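Local coordinates for mandelate racemase/muconate lactonizing protein (Thermobispora bispora, PDB 3VC5) that probably catalyses the magnesium-dependent dehydration of D-glucarate to 5-dehydro-4-deoxy-D-glucarate, as a member of the mandelate racemase/muconate lactonizing enzyme family, at residues 334-342 with 360-371; 312-322 with 346-357. One frame throughout, in Å; residues are numbered along the deposited sequence.

In the fold
Following the chain from its N terminus, the segments come in the order 312-322, 334-342, 346-357, 360-371. The two contacts therefore cross. Contact 2 closes a loop that holds strand 334-337. Contact 1 closes a loop that holds helix 344-355. Together they tie helices 312-315, 318-330 and 344-355 to strand 334-337 in the (beta/alpha)7-beta barrel of the enolase superfamily. Contact 1 lies at the strand and carries the loop 360-371 past it into the active-site region. Contact 2 pairs helices outside the strand. The two meet mainly at Met350. It packs on Met337 and His342 of one segment of contact 1, and on the Asp365 carbonyl of the other. Cys364 also packs on Ala354.

Contact 1: residues 334-342 with 360-371; sequences ELSMHSNSH and ITHACDTHTPWQ. With PO4 (phosphate ion), chain B.
Leu335 to Ser341 runs alongside Ile360 to His367 in the same direction, and Asp365 N donates to Met337 O at 3.0 Å. At one end His362 NE2 gives its proton to Glu334 OE1 at 2.7 Å. The oxygen is met on its anti side, and the carboxylate is turned 30° from the ring. Glu261 bonds the other nitrogen, so both ring nitrogens are bonded. Leu335 and Met337 make the apolar part of the contact. Leu335 CD2 lies 3.6 Å from Ile360 CG1. Met337 lays its CB against Cys364 SG at 3.6 Å and bends its methyl back toward both Cys364 and Ile360.

Beyond the strand the side chains turn polar. Ser339 OG meets His367 ND1 at the ring edge, 2.8 Å away. Its chi1 of 173° sets the hydroxyl anti to the backbone nitrogen and toward that ring. Ser341 N lies over one face of the same imidazole. Next to it, His342 NE2 and Thr366 OG1 are hydrogen-bonded at 2.7 Å. Thr366 OG1 also bonds Thr368 OG1. Asp365 has its main partners outside, in Ser165, Lys209 and Arg237, and a water links OD2 to Ser339 N. The CB of His338, the predicted proton acceptor, is directed away from 360-371, and its ND1 is hydrogen-bonded to Asp311.

His367 NE2 donates to phosphate O2 at 2.7 Å, and Lys211, Asn42, His47 and Arg421 bond the same ion. With ND1 on the serine, the ring has little freedom to turn. The phosphate probably came from the crystallisation liquor, but its site is consistent with a pocket made for an acid substrate.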
loop_
_atom_site.group_PDB
_atom_site.type_symbol
_atom_site.label_atom_id
_atom_site.label_comp_id
_atom_site.label_asym_id
_atom_site.label_seq_id
_atom_site.Cartn_x
_atom_site.Cartn_y
_atom_site.Cartn_z
ATOM N N GLU A 334 2.063 -1.479 14.953
ATOM C CA GLU A 334 1.505 -0.110 14.931
ATOM C C GLU A 334 2.508 0.891 14.373
ATOM O O GLU A 334 3.682 0.574 14.259
ATOM C CB GLU A 334 1.015 0.281 16.313
ATOM C CG GLU A 334 -0.148 -0.566 16.714
ATOM C CD GLU A 334 -0.501 -0.421 18.151
ATOM O OE1 GLU A 334 0.053 0.481 18.829
ATOM O OE2 GLU A 334 -1.347 -1.219 18.597
ATOM N N LEU A 335 2.037 2.089 14.016
ATOM C CA LEU A 335 2.909 3.082 13.401
ATOM C C LEU A 335 3.056 4.340 14.189
ATOM O O LEU A 335 2.060 4.897 14.704
ATOM C CB LEU A 335 2.428 3.460 12.002
ATOM C CG LEU A 335 3.360 3.052 10.839
ATOM C CD1 LEU A 335 3.485 1.578 10.698
ATOM C CD2 LEU A 335 2.887 3.652 9.514
ATOM N N SER A 336 4.305 4.787 14.268
ATOM C CA SER A 336 4.610 6.133 14.705
ATOM C C SER A 336 5.424 6.769 13.568
ATOM O O SER A 336 5.402 6.264 12.436
ATOM C CB SER A 336 5.410 6.083 16.013
ATOM O OG SER A 336 5.663 7.380 16.518
ATOM N N MET A 337 6.141 7.859 13.844
ATOM C CA MET A 337 6.905 8.496 12.770
ATOM C C MET A 337 8.192 9.056 13.334
ATOM O O MET A 337 8.169 9.790 14.312
ATOM C CB MET A 337 6.097 9.648 12.143
ATOM C CG MET A 337 6.733 10.227 10.866
ATOM S SD MET A 337 5.754 11.509 10.042
ATOM C CE MET A 337 4.325 10.552 9.500
ATOM N N HIS A 338 9.304 8.725 12.686
ATOM C CA HIS A 338 10.637 9.197 13.028
ATOM C C HIS A 338 10.886 10.555 12.358
ATOM O O HIS A 338 10.419 10.818 11.220
ATOM C CB HIS A 338 11.673 8.150 12.562
ATOM C CG HIS A 338 13.085 8.665 12.494
ATOM N ND1 HIS A 338 13.629 9.238 11.349
ATOM C CD2 HIS A 338 14.068 8.686 13.433
ATOM C CE1 HIS A 338 14.890 9.584 11.593
ATOM N NE2 HIS A 338 15.174 9.270 12.859
ATOM N N SER A 339 11.691 11.369 13.037
ATOM C CA SER A 339 12.066 12.691 12.559
ATOM C C SER A 339 13.608 12.821 12.489
ATOM O O SER A 339 14.324 12.212 13.309
ATOM C CB SER A 339 11.454 13.759 13.490
ATOM O OG SER A 339 11.932 15.043 13.154
ATOM N N ASN A 340 14.111 13.618 11.536
ATOM C CA ASN A 340 15.456 14.206 11.624
ATOM C C ASN A 340 15.278 15.737 11.553
ATOM O O ASN A 340 14.221 16.223 11.072
ATOM C CB ASN A 340 16.353 13.791 10.463
ATOM C CG ASN A 340 16.934 12.406 10.620
ATOM O OD1 ASN A 340 16.609 11.520 9.835
ATOM N ND2 ASN A 340 17.809 12.210 11.604
ATOM N N SER A 341 16.284 16.499 11.990
ATOM C CA SER A 341 16.190 17.971 11.937
ATOM C C SER A 341 15.656 18.377 10.581
ATOM O O SER A 341 16.237 17.977 9.555
ATOM C CB SER A 341 17.591 18.546 12.074
ATOM O OG SER A 341 18.170 18.086 13.290
ATOM N N HIS A 342 14.608 19.206 10.547
ATOM C CA HIS A 342 13.923 19.427 9.268
ATOM C C HIS A 342 13.166 20.747 9.262
ATOM O O HIS A 342 12.990 21.405 10.304
ATOM C CB HIS A 342 12.923 18.264 8.990
ATOM C CG HIS A 342 11.743 18.243 9.920
ATOM N ND1 HIS A 342 10.669 19.095 9.755
ATOM C CD2 HIS A 342 11.504 17.555 11.072
ATOM C CE1 HIS A 342 9.789 18.890 10.728
ATOM N NE2 HIS A 342 10.273 17.964 11.543
ATOM N N ILE A 360 -1.496 5.473 11.217
ATOM C CA ILE A 360 -0.528 6.277 11.949
ATOM C C ILE A 360 -1.316 6.887 13.096
ATOM O O ILE A 360 -1.946 7.941 12.952
ATOM C CB ILE A 360 0.191 7.337 11.085
ATOM C CG1 ILE A 360 0.986 6.640 9.955
ATOM C CG2 ILE A 360 1.102 8.196 12.003
ATOM C CD1 ILE A 360 1.643 7.590 8.947
ATOM N N THR A 361 -1.283 6.191 14.229
ATOM C CA THR A 361 -2.164 6.483 15.366
ATOM C C THR A 361 -1.411 6.951 16.614
ATOM O O THR A 361 -2.018 7.403 17.578
ATOM C CB THR A 361 -3.025 5.234 15.719
ATOM O OG1 THR A 361 -2.182 4.072 15.758
ATOM C CG2 THR A 361 -4.114 5.036 14.675
ATOM N N HIS A 362 -0.085 6.844 16.595
ATOM C CA HIS A 362 0.740 7.352 17.682
ATOM C C HIS A 362 1.186 8.765 17.322
ATOM O O HIS A 362 1.253 9.107 16.133
ATOM C CB HIS A 362 1.959 6.439 17.888
ATOM C CG HIS A 362 1.605 5.077 18.394
ATOM N ND1 HIS A 362 1.536 4.768 19.738
ATOM C CD2 HIS A 362 1.274 3.942 17.732
ATOM C CE1 HIS A 362 1.211 3.492 19.880
ATOM N NE2 HIS A 362 1.036 2.971 18.677
ATOM N N ALA A 363 1.500 9.586 18.322
ATOM C CA ALA A 363 2.008 10.953 18.059
ATOM C C ALA A 363 3.266 10.844 17.209
ATOM O O ALA A 363 4.102 9.963 17.445
ATOM C CB ALA A 363 2.327 11.688 19.364
ATOM N N CYS A 364 3.400 11.700 16.194
ATOM C CA CYS A 364 4.615 11.695 15.387
ATOM C C CYS A 364 5.727 12.472 16.061
ATOM O O CYS A 364 5.480 13.445 16.794
ATOM C CB CYS A 364 4.369 12.334 14.004
ATOM S SG CYS A 364 3.137 11.519 12.969
ATOM N N ASP A 365 6.972 12.101 15.758
ATOM C CA ASP A 365 8.117 12.877 16.253
ATOM C C ASP A 365 8.367 14.077 15.357
ATOM O O ASP A 365 8.103 14.020 14.163
ATOM C CB ASP A 365 9.372 12.013 16.306
ATOM C CG ASP A 365 9.310 10.967 17.404
ATOM O OD1 ASP A 365 8.454 11.071 18.307
ATOM O OD2 ASP A 365 10.087 9.992 17.306
ATOM N N THR A 366 8.864 15.166 15.945
ATOM C CA THR A 366 9.415 16.264 15.146
ATOM C C THR A 366 10.517 16.998 15.914
ATOM O O THR A 366 10.447 17.125 17.154
ATOM C CB THR A 366 8.336 17.291 14.712
ATOM O OG1 THR A 366 8.960 18.287 13.883
ATOM C CG2 THR A 366 7.602 17.918 15.890
ATOM N N HIS A 367 11.542 17.461 15.195
ATOM C CA HIS A 367 12.590 18.312 15.776
ATOM C C HIS A 367 12.197 19.786 15.745
ATOM O O HIS A 367 12.964 20.637 16.169
ATOM C CB HIS A 367 13.899 18.141 15.019
ATOM C CG HIS A 367 14.593 16.828 15.271
ATOM N ND1 HIS A 367 14.156 15.624 14.743
ATOM C CD2 HIS A 367 15.691 16.535 16.010
ATOM C CE1 HIS A 367 14.978 14.656 15.127
ATOM N NE2 HIS A 367 15.923 15.186 15.888
ATOM N N THR A 368 11.009 20.086 15.237
ATOM C CA THR A 368 10.637 21.486 14.981
ATOM C C THR A 368 11.047 22.498 16.073
ATOM O O THR A 368 11.653 23.506 15.756
ATOM C CB THR A 368 9.129 21.611 14.649
ATOM O OG1 THR A 368 8.854 20.953 13.394
ATOM C CG2 THR A 368 8.703 23.079 14.589
ATOM N N PRO A 369 10.758 22.221 17.363
ATOM C CA PRO A 369 11.067 23.289 18.362
ATOM C C PRO A 369 12.550 23.703 18.338
ATOM O O PRO A 369 12.885 24.868 18.582
ATOM C CB PRO A 369 10.733 22.615 19.692
ATOM C CG PRO A 369 9.648 21.581 19.308
ATOM C CD PRO A 369 10.125 21.036 17.990
ATOM N N TRP A 370 13.442 22.744 18.061
ATOM C CA TRP A 370 14.885 22.958 18.153
ATOM C C TRP A 370 15.381 23.886 17.065
ATOM O O TRP A 370 16.465 24.487 17.199
ATOM C CB TRP A 370 15.618 21.588 18.056
ATOM C CG TRP A 370 15.214 20.741 19.261
ATOM C CD1 TRP A 370 14.529 19.566 19.245
ATOM C CD2 TRP A 370 15.442 21.052 20.655
ATOM N NE1 TRP A 370 14.319 19.114 20.540
ATOM C CE2 TRP A 370 14.858 20.021 21.417
ATOM C CE3 TRP A 370 16.060 22.123 21.326
ATOM C CZ2 TRP A 370 14.913 20.002 22.822
ATOM C CZ3 TRP A 370 16.106 22.105 22.714
ATOM C CH2 TRP A 370 15.534 21.064 23.445
ATOM N N GLN A 371 14.611 23.973 15.970
ATOM C CA GLN A 371 15.005 24.856 14.874
ATOM C C GLN A 371 14.562 26.300 15.142
ATOM O O GLN A 371 14.890 27.199 14.379
ATOM C CB GLN A 371 14.479 24.328 13.540
ATOM C CG GLN A 371 15.565 23.537 12.779
ATOM C CD GLN A 371 16.257 22.519 13.682
ATOM O OE1 GLN A 371 15.684 21.450 13.980
ATOM N NE2 GLN A 371 17.476 22.847 14.146
HETATM P P PO4 B . 18.770 12.453 15.936
HETATM O O1 PO4 B . 19.838 12.568 16.954
HETATM O O2 PO4 B . 18.253 13.863 15.743
HETATM O O3 PO4 B . 19.296 11.948 14.658
HETATM O O4 PO4 B . 17.754 11.565 16.446
HETATM O O HOH W 1 -1.181 1.784 14.167
HETATM O O HOH W 2 12.274 10.303 15.648
HETATM O O HOH W 3 17.190 19.475 15.410
HETATM O O HOH W 4 13.307 20.432 12.943
#

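Contact 2: residues 312-322 with 346-357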
loop_
_atom_site.group_PDB
_atom_site.type_symbol
_atom_site.label_atom_id
_atom_site.label_comp_id
_atom_site.label_asym_id
_atom_site.label_seq_id
_atom_site.Cartn_x
_atom_site.Cartn_y
_atom_site.Cartn_z
ATOM N N HIS A 312 9.010 9.006 5.670
ATOM C CA HIS A 312 8.936 9.063 4.199
ATOM C C HIS A 312 10.260 9.436 3.580
ATOM O O HIS A 312 10.464 9.201 2.368
ATOM C CB HIS A 312 7.830 10.007 3.727
ATOM C CG HIS A 312 8.171 11.469 3.819
ATOM N ND1 HIS A 312 7.829 12.239 4.909
ATOM C CD2 HIS A 312 8.804 12.303 2.946
ATOM C CE1 HIS A 312 8.237 13.483 4.714
ATOM N NE2 HIS A 312 8.786 13.564 3.507
ATOM N N HIS A 313 11.165 10.043 4.370
ATOM C CA HIS A 313 12.444 10.487 3.796
ATOM C C HIS A 313 13.358 9.323 3.453
ATOM O O HIS A 313 14.290 9.487 2.666
ATOM C CB HIS A 313 13.189 11.440 4.745
ATOM C CG HIS A 313 12.406 12.667 5.108
ATOM N ND1 HIS A 313 11.592 12.707 6.212
ATOM C CD2 HIS A 313 12.362 13.907 4.554
ATOM C CE1 HIS A 313 11.047 13.925 6.309
ATOM N NE2 HIS A 313 11.484 14.657 5.294
ATOM N N TYR A 314 13.130 8.155 4.057
ATOM C CA TYR A 314 13.953 6.996 3.637
ATOM C C TYR A 314 13.122 5.761 3.305
ATOM O O TYR A 314 13.701 4.763 2.858
ATOM C CB TYR A 314 15.101 6.677 4.641
ATOM C CG TYR A 314 14.659 6.323 6.053
ATOM C CD1 TYR A 314 14.237 5.037 6.371
ATOM C CD2 TYR A 314 14.670 7.277 7.078
ATOM C CE1 TYR A 314 13.883 4.690 7.674
ATOM C CE2 TYR A 314 14.324 6.942 8.373
ATOM C CZ TYR A 314 13.877 5.667 8.657
ATOM O OH TYR A 314 13.519 5.361 9.956
ATOM N N TRP A 315 11.788 5.825 3.475
ATOM C CA TRP A 315 10.916 4.723 3.003
ATOM C C TRP A 315 10.394 4.995 1.580
ATOM O O TRP A 315 9.644 4.207 1.036
ATOM C CB TRP A 315 9.758 4.433 3.966
ATOM C CG TRP A 315 10.172 3.677 5.195
ATOM C CD1 TRP A 315 10.661 4.204 6.365
ATOM C CD2 TRP A 315 10.114 2.256 5.387
ATOM N NE1 TRP A 315 10.874 3.210 7.288
ATOM C CE2 TRP A 315 10.572 1.992 6.715
ATOM C CE3 TRP A 315 9.719 1.183 4.575
ATOM C CZ2 TRP A 315 10.637 0.699 7.247
ATOM C CZ3 TRP A 315 9.792 -0.138 5.105
ATOM C CH2 TRP A 315 10.238 -0.352 6.446
ATOM N N GLY A 316 10.765 6.134 0.998
ATOM C CA GLY A 316 10.501 6.364 -0.424
ATOM C C GLY A 316 9.285 7.201 -0.749
ATOM O O GLY A 316 8.664 7.011 -1.816
ATOM N N GLY A 317 8.984 8.188 0.090
ATOM C CA GLY A 317 7.900 9.101 -0.238
ATOM C C GLY A 317 6.589 8.793 0.456
ATOM O O GLY A 317 6.465 7.792 1.204
ATOM N N LEU A 318 5.584 9.640 0.211
ATOM C CA LEU A 318 4.333 9.488 0.927
ATOM C C LEU A 318 3.526 8.236 0.538
ATOM O O LEU A 318 2.982 7.533 1.401
ATOM C CB LEU A 318 3.466 10.744 0.793
ATOM C CG LEU A 318 4.221 12.062 1.031
ATOM C CD1 LEU A 318 3.197 13.182 1.093
ATOM C CD2 LEU A 318 5.050 12.033 2.336
ATOM N N VAL A 319 3.383 7.993 -0.758
ATOM C CA VAL A 319 2.615 6.829 -1.184
ATOM C C VAL A 319 3.245 5.518 -0.715
ATOM O O VAL A 319 2.526 4.672 -0.133
ATOM C CB VAL A 319 2.395 6.831 -2.719
ATOM C CG1 VAL A 319 1.657 5.578 -3.142
ATOM C CG2 VAL A 319 1.613 8.066 -3.095
ATOM N N ARG A 320 4.558 5.351 -0.905
ATOM C CA ARG A 320 5.210 4.114 -0.438
ATOM C C ARG A 320 5.053 3.968 1.083
ATOM O O ARG A 320 4.804 2.865 1.591
ATOM C CB ARG A 320 6.683 4.055 -0.843
ATOM C CG ARG A 320 6.923 3.701 -2.317
ATOM C CD ARG A 320 8.389 3.639 -2.724
ATOM N NE ARG A 320 9.280 2.794 -1.908
ATOM C CZ ARG A 320 9.707 1.580 -2.259
ATOM N NH1 ARG A 320 9.279 1.049 -3.398
ATOM N NH2 ARG A 320 10.550 0.893 -1.467
ATOM N N SER A 321 5.156 5.085 1.793
ATOM C CA SER A 321 4.986 5.054 3.259
ATOM C C SER A 321 3.572 4.590 3.601
ATOM O O SER A 321 3.385 3.804 4.548
ATOM C CB SER A 321 5.286 6.408 3.889
ATOM O OG SER A 321 6.657 6.740 3.738
ATOM N N ALA A 322 2.569 5.129 2.888
ATOM C CA ALA A 322 1.186 4.684 3.110
ATOM C C ALA A 322 1.026 3.171 2.876
ATOM O O ALA A 322 0.318 2.498 3.633
ATOM C CB ALA A 322 0.184 5.493 2.229
ATOM N N SER A 346 9.197 19.445 4.817
ATOM C CA SER A 346 9.126 18.119 5.477
ATOM C C SER A 346 7.963 18.093 6.475
ATOM O O SER A 346 7.222 17.121 6.524
ATOM C CB SER A 346 10.424 17.779 6.201
ATOM O OG SER A 346 11.373 17.379 5.237
ATOM N N LEU A 347 7.781 19.164 7.253
ATOM C CA LEU A 347 6.671 19.161 8.241
ATOM C C LEU A 347 5.316 19.064 7.541
ATOM O O LEU A 347 4.434 18.295 7.985
ATOM C CB LEU A 347 6.671 20.408 9.136
ATOM C CG LEU A 347 5.646 20.378 10.291
ATOM C CD1 LEU A 347 5.830 19.206 11.231
ATOM C CD2 LEU A 347 5.719 21.684 11.076
ATOM N N ALA A 348 5.151 19.768 6.413
ATOM C CA ALA A 348 3.871 19.708 5.671
ATOM C C ALA A 348 3.680 18.264 5.167
ATOM O O ALA A 348 2.601 17.684 5.300
ATOM C CB ALA A 348 3.872 20.661 4.509
ATOM N N ALA A 349 4.751 17.690 4.601
ATOM C CA ALA A 349 4.653 16.333 4.046
ATOM C C ALA A 349 4.328 15.299 5.139
ATOM O O ALA A 349 3.460 14.441 4.951
ATOM C CB ALA A 349 5.909 15.975 3.316
ATOM N N MET A 350 5.021 15.400 6.274
ATOM C CA MET A 350 4.755 14.552 7.429
ATOM C C MET A 350 3.312 14.619 7.849
ATOM O O MET A 350 2.683 13.603 8.188
ATOM C CB MET A 350 5.683 14.903 8.610
ATOM C CG MET A 350 7.164 14.633 8.310
ATOM S SD MET A 350 8.277 15.634 9.354
ATOM C CE MET A 350 8.188 14.763 10.895
ATOM N N THR A 351 2.793 15.838 7.859
ATOM C CA THR A 351 1.455 16.092 8.361
ATOM C C THR A 351 0.370 15.560 7.414
ATOM O O THR A 351 -0.584 14.930 7.861
ATOM C CB THR A 351 1.289 17.597 8.654
ATOM O OG1 THR A 351 2.247 17.967 9.663
ATOM C CG2 THR A 351 -0.138 17.930 9.129
ATOM N N HIS A 352 0.519 15.788 6.109
ATOM C CA HIS A 352 -0.444 15.227 5.165
ATOM C C HIS A 352 -0.414 13.705 5.210
ATOM O O HIS A 352 -1.475 13.059 5.165
ATOM C CB HIS A 352 -0.172 15.712 3.711
ATOM C CG HIS A 352 -0.596 17.120 3.471
ATOM N ND1 HIS A 352 -1.872 17.446 3.059
ATOM C CD2 HIS A 352 0.092 18.290 3.546
ATOM C CE1 HIS A 352 -1.959 18.762 2.923
ATOM N NE2 HIS A 352 -0.785 19.296 3.212
ATOM N N LEU A 353 0.790 13.131 5.279
ATOM C CA LEU A 353 0.893 11.665 5.320
ATOM C C LEU A 353 0.185 11.131 6.576
ATOM O O LEU A 353 -0.673 10.226 6.508
ATOM C CB LEU A 353 2.367 11.232 5.316
ATOM C CG LEU A 353 2.643 9.738 5.595
ATOM C CD1 LEU A 353 2.001 8.824 4.522
ATOM C CD2 LEU A 353 4.151 9.519 5.679
ATOM N N ALA A 354 0.544 11.667 7.743
ATOM C CA ALA A 354 -0.084 11.172 8.981
ATOM C C ALA A 354 -1.603 11.426 9.004
ATOM O O ALA A 354 -2.365 10.583 9.490
ATOM C CB ALA A 354 0.573 11.793 10.213
ATOM N N ALA A 355 -2.046 12.593 8.518
ATOM C CA ALA A 355 -3.476 12.912 8.560
ATOM C C ALA A 355 -4.322 11.943 7.735
ATOM O O ALA A 355 -5.486 11.683 8.070
ATOM C CB ALA A 355 -3.731 14.379 8.080
ATOM N N ALA A 356 -3.746 11.441 6.645
ATOM C CA ALA A 356 -4.492 10.663 5.654
ATOM C C ALA A 356 -4.205 9.177 5.769
ATOM O O ALA A 356 -4.619 8.416 4.891
ATOM C CB ALA A 356 -4.162 11.141 4.203
ATOM N N THR A 357 -3.524 8.746 6.837
ATOM C CA THR A 357 -3.155 7.332 6.928
ATOM C C THR A 357 -3.779 6.802 8.203
ATOM O O THR A 357 -3.326 7.110 9.313
ATOM C CB THR A 357 -1.592 7.129 6.902
ATOM O OG1 THR A 357 -1.081 7.707 5.692
ATOM C CG2 THR A 357 -1.211 5.615 6.985
#
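Leu353 is a knob in a hole formed by His312, Leu318, Ser321 and Ala322, joining neighbouring helices of the (beta/alpha)7-beta barrel by knobs-into-holes packing. The axes of segments 318-322 and 346-355 approach to 10.3 Å and cross at -35°. The Leu353 side chain starts with CB 4.1 Å from Leu318 CD2. A chi1 of 170° carries CG away from the backbone nitrogen and across to the other helix, where the chain forks. CD1 goes to the backbone, 3.5 Å from Leu318 O and near Ala322 N. CD2 reaches Ser321 CB at 3.8 Å and also touches His312 CB.

His312 returns the arrangement as a knob among Ser346, Ala349, Met350 and Leu353. Its CE1 lies 3.7 Å from Ala349 CB. Met350 CG comes to the ring edge. The ring is sandwiched within its own segment, with His313 ND1 over one face and Leu318 CD2 over the opposite one.

His313 makes the polar link. Its NE2 and Ser346 OG are hydrogen-bonded at 2.7 Å, near the ring plane; either could be the donor. Arg53 also bonds that hydroxyl. Replacing His313 by an alanine would probably leave Ser346 OG without its histidine mate and take from the His312 ring its neighbour on one face.

Near the end of helix 344-355, Thr357 OG1 lies 4.3 Å from Ala322 CB, a loose contact, and donates to Leu353 O at 2.7 Å.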